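Local coordinates for protein tyrosine aminotransferase (Leishmania infantum, PDB 4IX8) that probably transfers the amino group of L-tyrosine to 2-oxoglutarate, as a pyridoxal-phosphate-dependent aminotransferase, at residues Lys61-Thr66 against Glu400-Val405; Gly161-Val166 against Met206-Thr211; Thr345-Gly350 against Ala419-Pro424. One frame throughout, in Å; residues are numbered along the deposited sequence.

Interaction 1 lies at the surface, where a loop meets the end of helix 390-401 by van der Waals contact, partly of side chain on backbone. Interaction 3 is buried and joins helix 337-355 to the turn after strand 416-420, with apolar packing and a water whose bridging role is doubtful. Both reach the same five-stranded sheet, in which strands 403-407 and 416-420 are neighbours, and their centres are about 22 Å apart. Interaction 2, partly buried, belongs to the eight-stranded sheet, its centre about 41 Å from that of interaction 1; it relies on directed hydrogen bonds between a strand and a turn, so the chemistry differs with place in the fold.

Interaction 1 of 3, residues Lys61-Thr66 against Glu400-Val405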
ATOM      1  N   LYS A  61      19.944   5.622  20.304  1.00 88.40           N
ATOM      2  CA  LYS A  61      20.138   5.806  21.734  1.00 87.93           C
ATOM      3  C   LYS A  61      19.453   7.108  22.187  1.00 92.38           C
ATOM      4  O   LYS A  61      19.564   8.137  21.520  1.00 92.38           O
ATOM      5  CB  LYS A  61      21.634   5.817  22.077  1.00 80.14           C
ATOM      6  N   PRO A  62      18.713   7.067  23.307  1.00 92.45           N
ATOM      7  CA  PRO A  62      18.163   8.331  23.810  1.00 89.26           C
ATOM      8  C   PRO A  62      19.267   9.243  24.327  1.00 80.80           C
ATOM      9  O   PRO A  62      20.279   8.777  24.853  1.00 82.48           O
ATOM     10  CB  PRO A  62      17.236   7.887  24.941  1.00 98.23           C
ATOM     11  CG  PRO A  62      17.890   6.639  25.464  1.00102.94           C
ATOM     12  CD  PRO A  62      18.468   5.953  24.241  1.00 98.42           C
ATOM     13  N   SER A  63      19.072  10.541  24.182  1.00 73.19           N
ATOM     14  CA  SER A  63      20.153  11.478  24.396  1.00 72.44           C
ATOM     15  C   SER A  63      20.482  11.632  25.865  1.00 84.35           C
ATOM     16  O   SER A  63      19.582  11.705  26.693  1.00 87.26           O
ATOM     17  CB  SER A  63      19.779  12.833  23.802  1.00 74.49           C
ATOM     18  OG  SER A  63      20.793  13.786  24.031  1.00 76.06           O
ATOM     19  N   ARG A  64      21.776  11.676  26.182  1.00 87.21           N
ATOM     20  CA  ARG A  64      22.252  12.066  27.504  1.00 83.24           C
ATOM     21  C   ARG A  64      22.487  13.569  27.435  1.00 88.90           C
ATOM     22  O   ARG A  64      23.635  14.031  27.478  1.00 91.16           O
ATOM     23  CB  ARG A  64      23.530  11.308  27.897  1.00 69.81           C
ATOM     24  N   SER A  65      21.397  14.320  27.257  1.00 90.11           N
ATOM     25  CA  SER A  65      21.427  15.793  27.230  1.00 87.69           C
ATOM     26  C   SER A  65      20.168  16.371  27.870  1.00 90.61           C
ATOM     27  O   SER A  65      19.131  15.712  27.900  1.00 91.60           O
ATOM     28  CB  SER A  65      21.553  16.329  25.797  1.00 77.24           C
ATOM     29  OG  SER A  65      21.304  17.730  25.763  1.00 75.76           O
ATOM     30  N   THR A  66      20.256  17.608  28.358  1.00 92.73           N
ATOM     31  CA  THR A  66      19.122  18.267  29.022  1.00 95.98           C
ATOM     32  C   THR A  66      18.412  19.218  28.075  1.00 92.35           C
ATOM     33  O   THR A  66      17.325  19.721  28.378  1.00 92.38           O
ATOM     34  CB  THR A  66      19.565  19.065  30.280  1.00 94.62           C
ATOM     35  OG1 THR A  66      20.258  20.263  29.889  1.00 95.12           O
ATOM     36  CG2 THR A  66      20.463  18.216  31.163  1.00 94.15           C
ATOM     37  N   GLU A 400      24.937  14.678  22.557  1.00 69.14           N
ATOM     38  CA  GLU A 400      25.422  15.875  23.255  1.00 72.99           C
ATOM     39  C   GLU A 400      24.478  17.077  23.181  1.00 64.10           C
ATOM     40  O   GLU A 400      24.421  17.850  24.099  1.00 66.27           O
ATOM     41  CB  GLU A 400      26.773  16.271  22.693  1.00 73.79           C
ATOM     42  CG  GLU A 400      27.836  15.229  22.909  1.00 75.90           C
ATOM     43  CD  GLU A 400      29.170  15.656  22.333  1.00 78.40           C
ATOM     44  OE1 GLU A 400      29.409  16.884  22.236  1.00 76.80           O
ATOM     45  OE2 GLU A 400      29.975  14.768  21.976  1.00 78.16           O
ATOM     46  N   GLU A 401      23.732  17.212  22.085  1.00 69.10           N
ATOM     47  CA  GLU A 401      22.909  18.399  21.845  1.00 65.41           C
ATOM     48  C   GLU A 401      21.435  18.064  21.578  1.00 65.14           C
ATOM     49  O   GLU A 401      20.621  18.963  21.393  1.00 73.09           O
ATOM     50  CB  GLU A 401      23.479  19.184  20.666  1.00 68.73           C
ATOM     51  CG  GLU A 401      24.926  19.627  20.847  1.00 69.64           C
ATOM     52  CD  GLU A 401      25.045  20.786  21.780  1.00 68.52           C
ATOM     53  OE1 GLU A 401      24.077  21.569  21.860  1.00 66.12           O
ATOM     54  OE2 GLU A 401      26.101  20.915  22.435  1.00 82.41           O
ATOM     55  N   ASN A 402      21.099  16.780  21.572  1.00 58.20           N
ATOM     56  CA  ASN A 402      19.725  16.316  21.383  1.00 56.63           C
ATOM     57  C   ASN A 402      19.141  16.906  20.109  1.00 58.76           C
ATOM     58  O   ASN A 402      17.961  17.266  20.046  1.00 60.21           O
ATOM     59  CB  ASN A 402      18.850  16.681  22.599  1.00 58.40           C
ATOM     60  CG  ASN A 402      17.597  15.793  22.739  1.00 62.70           C
ATOM     61  OD1 ASN A 402      17.352  14.879  21.944  1.00 55.85           O
ATOM     62  ND2 ASN A 402      16.794  16.079  23.769  1.00 68.15           N
ATOM     63  N   VAL A 403      19.975  16.949  19.073  1.00 55.12           N
ATOM     64  CA  VAL A 403      19.538  17.311  17.737  1.00 51.29           C
ATOM     65  C   VAL A 403      19.747  16.095  16.871  1.00 49.78           C
ATOM     66  O   VAL A 403      20.847  15.547  16.806  1.00 53.90           O
ATOM     67  CB  VAL A 403      20.324  18.484  17.130  1.00 51.73           C
ATOM     68  CG1 VAL A 403      19.845  18.747  15.723  1.00 54.20           C
ATOM     69  CG2 VAL A 403      20.186  19.717  17.984  1.00 53.85           C
ATOM     70  N   GLN A 404      18.715  15.736  16.126  1.00 47.42           N
ATOM     71  CA  GLN A 404      18.758  14.546  15.325  1.00 45.61           C
ATOM     72  C   GLN A 404      18.819  14.915  13.835  1.00 46.32           C
ATOM     73  O   GLN A 404      17.926  15.575  13.294  1.00 48.66           O
ATOM     74  CB  GLN A 404      17.535  13.663  15.637  1.00 47.03           C
ATOM     75  CG  GLN A 404      17.670  12.233  15.082  1.00 60.07           C
ATOM     76  CD  GLN A 404      16.376  11.468  15.119  1.00 57.67           C
ATOM     77  OE1 GLN A 404      15.467  11.803  15.886  1.00 71.26           O
ATOM     78  NE2 GLN A 404      16.276  10.441  14.301  1.00 54.16           N
ATOM     79  N   VAL A 405      19.875  14.469  13.169  1.00 44.65           N
ATOM     80  CA  VAL A 405      19.934  14.535  11.720  1.00 45.52           C
ATOM     81  C   VAL A 405      19.937  13.082  11.228  1.00 50.54           C
ATOM     82  O   VAL A 405      19.659  12.177  12.007  1.00 48.79           O
ATOM     83  CB  VAL A 405      21.160  15.312  11.223  1.00 48.13           C
ATOM     84  CG1 VAL A 405      21.056  16.762  11.675  1.00 49.56           C
ATOM     85  CG2 VAL A 405      22.474  14.681  11.721  1.00 43.39           C
TER
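Ser-63 and Ser-65 face the C-terminal end of helix 390-401, Glu-400 to Asn-402, and what crosses between the two segments is van der Waals touch. The CB of Ser-63 lies 3.7 Å from Asn-402 OD1, while Ser-63 OG stands 3.8 Å from the CB of the same asparagine, so the serine rests alongside the first half of that side chain. Ser-65 meets the backbone instead: its OG approaches Glu-400 O to 3.5 Å, without the geometry of a hydrogen bond. The CB atoms of both serines point at the helix end, and a trans first torsion (chi1 178°) sets Ser-63 OG where it bonds Leu-398 O.

The motif is the exit of helix 390-401 into strand 403-407. Asn-402 is the first residue to leave helical angles, and its positive phi (54°) makes the bend. Strand 70-71, which follows residues 61-66, then runs parallel to 403-407 at one edge of the five-stranded sheet.

Other polar bonding also goes to partners outside the two segments. Ser-65 OG bonds to Lys-67 N. The amide of Asn-402 is held at both ends, OD1 by Asn-69 ND2 and ND2 by Lys-67 O, which fixes its rotation. Salt bridges from Glu-400 OE1 and Glu-401 OE2 to Arg-441 tie the helix end to helix 425-442.

Interaction 2 of 3, residues Gly161-Val166 against Met206-Thr211; sequences GDNILV and MVDSHT
Asn-163 places its amide against Thr-211 and Asp-208 by setting CG between its own N and carbonyl carbon (chi1 67°), with chi2 near 85° turning the amide across the gap. Thr-211 OG1 donates to Asn-163 OD1 at 2.7 Å, in the carbonyl plane and on a lone pair; the same hydroxyl accepts from Asp-208 N. Asn-163 ND2 donates at 3.1 Å to Asp-208 OD1, which lies close to the amide plane and is met on its syn side, amide and carboxylate planes being 82° apart. His-210 N reaches that oxygen on the anti side, from the opposite face of its plane, closing an Asx turn within the type I turn 208-211.

Asn-163 N donates to His-210 O at 2.9 Å, and Asn-163 and Thr-211 form a parallel bridge where strands 163-168 and 211-217 begin to pair in the eight-stranded sheet. Leu-165 adds apolar touch, its CD1 3.7 Å from Val-207 CG2 and its CD2 against Met-206 CB.

A salt bridge to Arg-186 of strand 184-191 holds Asp-208 OD2. With Asn-163 OD1 as acceptor and ND2 as donor, the two bonds fix the amide's orientation and tie the turn to the strand.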
ATOM      1  N   GLY A 161      17.666 -11.032 -10.266  1.00 28.51           N
ATOM      2  CA  GLY A 161      18.895 -11.166 -11.035  1.00 23.06           C
ATOM      3  C   GLY A 161      19.136 -10.004 -11.992  1.00 22.65           C
ATOM      4  O   GLY A 161      20.216  -9.860 -12.605  1.00 23.01           O
ATOM      5  N   ASP A 162      18.107  -9.207 -12.193  1.00 22.12           N
ATOM      6  CA  ASP A 162      18.233  -7.985 -12.979  1.00 21.85           C
ATOM      7  C   ASP A 162      18.855  -6.890 -12.124  1.00 25.48           C
ATOM      8  O   ASP A 162      18.914  -7.010 -10.885  1.00 24.53           O
ATOM      9  CB  ASP A 162      16.874  -7.523 -13.475  1.00 24.40           C
ATOM     10  CG  ASP A 162      16.354  -8.383 -14.621  1.00 33.37           C
ATOM     11  OD1 ASP A 162      17.188  -9.064 -15.242  1.00 25.72           O
ATOM     12  OD2 ASP A 162      15.134  -8.331 -14.942  1.00 25.50           O
ATOM     13  N   ASN A 163      19.287  -5.822 -12.778  1.00 25.71           N
ATOM     14  CA  ASN A 163      19.708  -4.624 -12.061  1.00 25.92           C
ATOM     15  C   ASN A 163      19.104  -3.345 -12.641  1.00 26.58           C
ATOM     16  O   ASN A 163      18.688  -3.339 -13.782  1.00 24.69           O
ATOM     17  CB  ASN A 163      21.228  -4.551 -12.055  1.00 22.43           C
ATOM     18  CG  ASN A 163      21.829  -4.327 -13.460  1.00 31.08           C
ATOM     19  OD1 ASN A 163      21.943  -3.180 -13.929  1.00 25.40           O
ATOM     20  ND2 ASN A 163      22.310  -5.419 -14.091  1.00 31.23           N
ATOM     21  N   ILE A 164      19.009  -2.289 -11.825  1.00 25.64           N
ATOM     22  CA  ILE A 164      18.661  -0.944 -12.303  1.00 26.64           C
ATOM     23  C   ILE A 164      19.684   0.069 -11.814  1.00 27.64           C
ATOM     24  O   ILE A 164      20.349  -0.161 -10.805  1.00 23.25           O
ATOM     25  CB  ILE A 164      17.271  -0.479 -11.852  1.00 24.07           C
ATOM     26  CG1 ILE A 164      17.120  -0.604 -10.342  1.00 24.52           C
ATOM     27  CG2 ILE A 164      16.189  -1.299 -12.522  1.00 27.85           C
ATOM     28  CD1 ILE A 164      15.855   0.070  -9.852  1.00 24.66           C
ATOM     29  N   LEU A 165      19.833   1.163 -12.563  1.00 27.23           N
ATOM     30  CA  LEU A 165      20.747   2.228 -12.217  1.00 27.71           C
ATOM     31  C   LEU A 165      19.962   3.240 -11.435  1.00 24.85           C
ATOM     32  O   LEU A 165      18.988   3.773 -11.939  1.00 25.48           O
ATOM     33  CB  LEU A 165      21.395   2.870 -13.457  1.00 24.62           C
ATOM     34  CG  LEU A 165      22.235   1.919 -14.326  1.00 32.10           C
ATOM     35  CD1 LEU A 165      22.999   2.675 -15.387  1.00 32.86           C
ATOM     36  CD2 LEU A 165      23.198   1.169 -13.528  1.00 29.99           C
ATOM     37  N   VAL A 166      20.389   3.472 -10.192  1.00 28.35           N
ATOM     38  CA  VAL A 166      19.721   4.399  -9.254  1.00 26.51           C
ATOM     39  C   VAL A 166      20.725   5.418  -8.703  1.00 24.31           C
ATOM     40  O   VAL A 166      21.869   5.059  -8.393  1.00 26.62           O
ATOM     41  CB  VAL A 166      19.114   3.685  -8.080  1.00 22.90           C
ATOM     42  CG1 VAL A 166      18.354   4.673  -7.187  1.00 25.50           C
ATOM     43  CG2 VAL A 166      18.195   2.552  -8.569  1.00 26.70           C
ATOM     44  N   MET A 206      28.392   0.942 -16.116  1.00 27.87           N
ATOM     45  CA  MET A 206      27.640   0.066 -15.230  1.00 33.82           C
ATOM     46  C   MET A 206      26.517  -0.694 -15.938  1.00 34.11           C
ATOM     47  O   MET A 206      25.828  -1.510 -15.309  1.00 31.00           O
ATOM     48  CB  MET A 206      27.030   0.867 -14.105  1.00 26.23           C
ATOM     49  CG  MET A 206      28.057   1.457 -13.193  1.00 28.34           C
ATOM     50  SD  MET A 206      27.132   2.454 -12.017  1.00 38.29           S
ATOM     51  CE  MET A 206      28.535   3.272 -11.199  1.00 41.82           C
ATOM     52  N   VAL A 207      26.257  -0.341 -17.192  1.00 25.92           N
ATOM     53  CA  VAL A 207      25.157  -0.939 -17.947  1.00 30.97           C
ATOM     54  C   VAL A 207      25.573  -2.296 -18.500  1.00 28.85           C
ATOM     55  O   VAL A 207      26.618  -2.423 -19.123  1.00 26.42           O
ATOM     56  CB  VAL A 207      24.708  -0.038 -19.103  1.00 30.31           C
ATOM     57  CG1 VAL A 207      23.564  -0.683 -19.882  1.00 32.43           C
ATOM     58  CG2 VAL A 207      24.267   1.324 -18.572  1.00 31.30           C
ATOM     59  N   ASP A 208      24.774  -3.322 -18.233  1.00 31.16           N
ATOM     60  CA  ASP A 208      25.019  -4.598 -18.895  1.00 31.40           C
ATOM     61  C   ASP A 208      23.699  -5.202 -19.372  1.00 28.95           C
ATOM     62  O   ASP A 208      22.648  -4.543 -19.312  1.00 35.96           O
ATOM     63  CB  ASP A 208      25.797  -5.542 -17.976  1.00 25.51           C
ATOM     64  CG  ASP A 208      25.075  -5.850 -16.697  1.00 25.23           C
ATOM     65  OD1 ASP A 208      23.814  -5.977 -16.700  1.00 27.99           O
ATOM     66  OD2 ASP A 208      25.780  -6.059 -15.690  1.00 32.34           O
ATOM     67  N   SER A 209      23.751  -6.452 -19.818  1.00 29.85           N
ATOM     68  CA  SER A 209      22.610  -7.119 -20.427  1.00 30.89           C
ATOM     69  C   SER A 209      21.467  -7.292 -19.463  1.00 23.92           C
ATOM     70  O   SER A 209      20.324  -7.476 -19.881  1.00 35.36           O
ATOM     71  CB  SER A 209      23.045  -8.500 -20.993  1.00 33.70           C
ATOM     72  OG  SER A 209      23.649  -9.308 -19.988  1.00 33.98           O
ATOM     73  N   HIS A 210      21.752  -7.201 -18.167  1.00 26.45           N
ATOM     74  CA  HIS A 210      20.695  -7.371 -17.157  1.00 22.99           C
ATOM     75  C   HIS A 210      20.186  -6.045 -16.608  1.00 22.57           C
ATOM     76  O   HIS A 210      19.377  -6.043 -15.703  1.00 22.11           O
ATOM     77  CB  HIS A 210      21.192  -8.201 -15.993  1.00 25.52           C
ATOM     78  CG  HIS A 210      21.475  -9.617 -16.333  1.00 30.19           C
ATOM     79  ND1 HIS A 210      20.556 -10.436 -16.938  1.00 42.47           N
ATOM     80  CD2 HIS A 210      22.587 -10.362 -16.172  1.00 38.77           C
ATOM     81  CE1 HIS A 210      21.086 -11.625 -17.128  1.00 31.34           C
ATOM     82  NE2 HIS A 210      22.312 -11.610 -16.656  1.00 35.24           N
ATOM     83  N   THR A 211      20.678  -4.922 -17.129  1.00 23.31           N
ATOM     84  CA  THR A 211      20.258  -3.607 -16.647  1.00 22.47           C
ATOM     85  C   THR A 211      18.908  -3.248 -17.276  1.00 24.63           C
ATOM     86  O   THR A 211      18.820  -3.181 -18.493  1.00 27.39           O
ATOM     87  CB  THR A 211      21.286  -2.511 -17.039  1.00 22.99           C
ATOM     88  OG1 THR A 211      22.586  -2.801 -16.514  1.00 23.42           O
ATOM     89  CG2 THR A 211      20.869  -1.195 -16.577  1.00 22.84           C
TER

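Interaction 3 of 3, residues Thr345-Gly350 against Ala419-Pro424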
ATOM      1  N   THR A 345       7.724  29.637   0.384  1.00 47.78           N
ATOM      2  CA  THR A 345       8.236  30.734   1.188  1.00 49.02           C
ATOM      3  C   THR A 345       8.813  30.189   2.490  1.00 48.76           C
ATOM      4  O   THR A 345       9.880  30.598   2.922  1.00 50.55           O
ATOM      5  CB  THR A 345       7.102  31.751   1.486  1.00 56.38           C
ATOM      6  OG1 THR A 345       6.726  32.399   0.266  1.00 54.69           O
ATOM      7  CG2 THR A 345       7.510  32.794   2.537  1.00 50.32           C
ATOM      8  N   GLN A 346       8.110  29.235   3.089  1.00 45.94           N
ATOM      9  CA  GLN A 346       8.543  28.618   4.339  1.00 46.05           C
ATOM     10  C   GLN A 346       9.840  27.852   4.175  1.00 50.67           C
ATOM     11  O   GLN A 346      10.728  27.918   5.039  1.00 52.47           O
ATOM     12  CB  GLN A 346       7.482  27.648   4.835  1.00 52.37           C
ATOM     13  CG  GLN A 346       6.194  28.269   5.183  1.00 65.99           C
ATOM     14  CD  GLN A 346       6.244  28.760   6.573  1.00 72.37           C
ATOM     15  OE1 GLN A 346       6.292  27.970   7.533  1.00 68.82           O
ATOM     16  NE2 GLN A 346       6.279  30.073   6.713  1.00 81.35           N
ATOM     17  N   LEU A 347       9.960  27.179   3.027  1.00 42.80           N
ATOM     18  CA  LEU A 347      11.151  26.383   2.725  1.00 45.02           C
ATOM     19  C   LEU A 347      12.351  27.284   2.413  1.00 47.95           C
ATOM     20  O   LEU A 347      13.474  26.963   2.807  1.00 46.86           O
ATOM     21  CB  LEU A 347      10.895  25.458   1.542  1.00 40.01           C
ATOM     22  CG  LEU A 347       9.785  24.403   1.736  1.00 47.16           C
ATOM     23  CD1 LEU A 347       9.457  23.737   0.401  1.00 46.27           C
ATOM     24  CD2 LEU A 347      10.138  23.346   2.779  1.00 42.05           C
ATOM     25  N   GLU A 348      12.136  28.397   1.708  1.00 43.75           N
ATOM     26  CA  GLU A 348      13.237  29.313   1.421  1.00 44.96           C
ATOM     27  C   GLU A 348      13.802  29.859   2.749  1.00 47.20           C
ATOM     28  O   GLU A 348      14.994  29.924   2.944  1.00 51.50           O
ATOM     29  CB  GLU A 348      12.741  30.448   0.521  1.00 50.14           C
ATOM     30  CG  GLU A 348      12.548  30.018  -0.921  1.00 50.97           C
ATOM     31  CD  GLU A 348      11.731  30.988  -1.774  1.00 51.67           C
ATOM     32  OE1 GLU A 348      11.227  32.006  -1.258  1.00 60.73           O
ATOM     33  OE2 GLU A 348      11.575  30.717  -2.982  1.00 48.54           O
ATOM     34  N   ALA A 349      12.926  30.139   3.706  1.00 47.19           N
ATOM     35  CA  ALA A 349      13.372  30.674   4.997  1.00 53.72           C
ATOM     36  C   ALA A 349      14.153  29.604   5.726  1.00 52.33           C
ATOM     37  O   ALA A 349      15.128  29.907   6.387  1.00 51.93           O
ATOM     38  CB  ALA A 349      12.202  31.183   5.857  1.00 49.86           C
ATOM     39  N   GLY A 350      13.711  28.352   5.650  1.00 51.40           N
ATOM     40  CA  GLY A 350      14.461  27.306   6.322  1.00 53.16           C
ATOM     41  C   GLY A 350      15.836  27.152   5.705  1.00 49.93           C
ATOM     42  O   GLY A 350      16.817  26.886   6.389  1.00 52.88           O
ATOM     43  N   ALA A 419      19.334  17.094   6.479  1.00 40.41           N
ATOM     44  CA  ALA A 419      18.604  17.931   7.408  1.00 38.72           C
ATOM     45  C   ALA A 419      17.389  18.468   6.691  1.00 42.04           C
ATOM     46  O   ALA A 419      17.399  18.711   5.471  1.00 41.80           O
ATOM     47  CB  ALA A 419      19.462  19.055   7.916  1.00 41.23           C
ATOM     48  N   THR A 420      16.336  18.630   7.464  1.00 40.00           N
ATOM     49  CA  THR A 420      15.052  19.048   6.957  1.00 42.90           C
ATOM     50  C   THR A 420      14.903  20.553   6.983  1.00 39.15           C
ATOM     51  O   THR A 420      15.276  21.201   7.944  1.00 40.84           O
ATOM     52  CB  THR A 420      13.950  18.382   7.786  1.00 47.94           C
ATOM     53  OG1 THR A 420      13.831  17.009   7.343  1.00 60.79           O
ATOM     54  CG2 THR A 420      12.638  19.073   7.616  1.00 40.27           C
ATOM     55  N   VAL A 421      14.317  21.092   5.923  1.00 50.56           N
ATOM     56  CA  VAL A 421      14.132  22.550   5.763  1.00 49.96           C
ATOM     57  C   VAL A 421      12.686  23.046   6.099  1.00 45.14           C
ATOM     58  O   VAL A 421      12.395  24.243   6.085  1.00 45.61           O
ATOM     59  CB  VAL A 421      14.576  22.933   4.324  1.00 56.95           C
ATOM     60  CG1 VAL A 421      14.166  24.298   3.920  1.00 61.09           C
ATOM     61  CG2 VAL A 421      16.100  22.813   4.226  1.00 59.17           C
ATOM     62  N   SER A 422      11.784  22.101   6.329  1.00 52.12           N
ATOM     63  CA  SER A 422      10.349  22.338   6.374  1.00 49.12           C
ATOM     64  C   SER A 422       9.883  22.678   7.769  1.00 55.64           C
ATOM     65  O   SER A 422       8.697  22.886   7.985  1.00 64.01           O
ATOM     66  CB  SER A 422       9.597  21.123   5.884  1.00 49.93           C
ATOM     67  OG  SER A 422       9.717  20.097   6.840  1.00 63.66           O
ATOM     68  N   ARG A 423      10.779  22.638   8.744  1.00 58.09           N
ATOM     69  CA  ARG A 423      10.379  23.037  10.078  1.00 57.24           C
ATOM     70  C   ARG A 423      10.370  24.568  10.283  1.00 62.49           C
ATOM     71  O   ARG A 423      10.903  25.327   9.460  1.00 56.32           O
ATOM     72  CB  ARG A 423      11.266  22.311  11.085  1.00 48.90           C
ATOM     73  CG  ARG A 423      11.147  20.768  10.873  1.00 51.91           C
ATOM     74  CD  ARG A 423      11.370  20.015  12.162  1.00 53.54           C
ATOM     75  NE  ARG A 423      10.325  20.326  13.137  1.00 53.57           N
ATOM     76  CZ  ARG A 423      10.348  19.951  14.412  1.00 52.51           C
ATOM     77  NH1 ARG A 423       9.365  20.301  15.222  1.00 53.53           N
ATOM     78  NH2 ARG A 423      11.370  19.253  14.891  1.00 59.48           N
ATOM     79  N   PRO A 424       9.744  25.028  11.384  1.00 62.24           N
ATOM     80  CA  PRO A 424       9.711  26.475  11.655  1.00 66.53           C
ATOM     81  C   PRO A 424      11.090  27.032  11.980  1.00 57.25           C
ATOM     82  O   PRO A 424      11.905  26.338  12.588  1.00 59.99           O
ATOM     83  CB  PRO A 424       8.748  26.594  12.862  1.00 50.00           C
ATOM     84  CG  PRO A 424       7.925  25.353  12.837  1.00 51.20           C
ATOM     85  CD  PRO A 424       8.869  24.278  12.303  1.00 58.86           C
TER
HETATM   86  O   HOH W   1      10.975  27.023   7.563  1.00 58.30           O
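Gly-350 and Val-421 bring their backbones closest, with CA atoms 4.8 Å apart, and Leu-347 with Ser-422 follows at 5.5 Å. Residues 345-350 lie within helix 337-355, held by bonds such as Gly-350 N to Gln-346 O, while 419-424 leaves its strand after Thr-420 and bends through Val-421 and Ser-422, both with psi near zero. Because Gly-350 carries no side chain, Val-421 O can sit 3.7 Å from Gly-350 CA, and the turn presses directly on the helix backbone. Beside this point a water is hydrogen-bonded to Gln-346 O at 2.7 Å; its approach to Arg-423 O is so short that this second bond, and with it a bridge between the two segments, is doubtful.

The arrangement belongs to the C-terminal part of the aminotransferase fold, in which helix 337-355 packs beside the five-stranded sheet. The turn connects strand 416-420 of that sheet to helix 425-442, whose N-cap position is Pro-424. Tyr-354, further along helix 337-355, adds a hydrogen bond from its hydroxyl to Thr-420 O.

Among the side chains, Val-421 points at the helix. Its CG1, trans to N (chi1 167°), is modelled 3.0 Å from Leu-347 O, a very short contact whose exact value is doubtful, and lies 4.2 Å from Leu-347 CB. Leu-347 answers from the helix with CD2, which rests against Ser-422 at 3.7 Å from CA and 3.9 Å from CB, so the methyl lies along the base of the serine. On the same turn Ser-422 O accepts from Asn-82 ND2, and Arg-423 forms a salt bridge through NH1 with Asp-80.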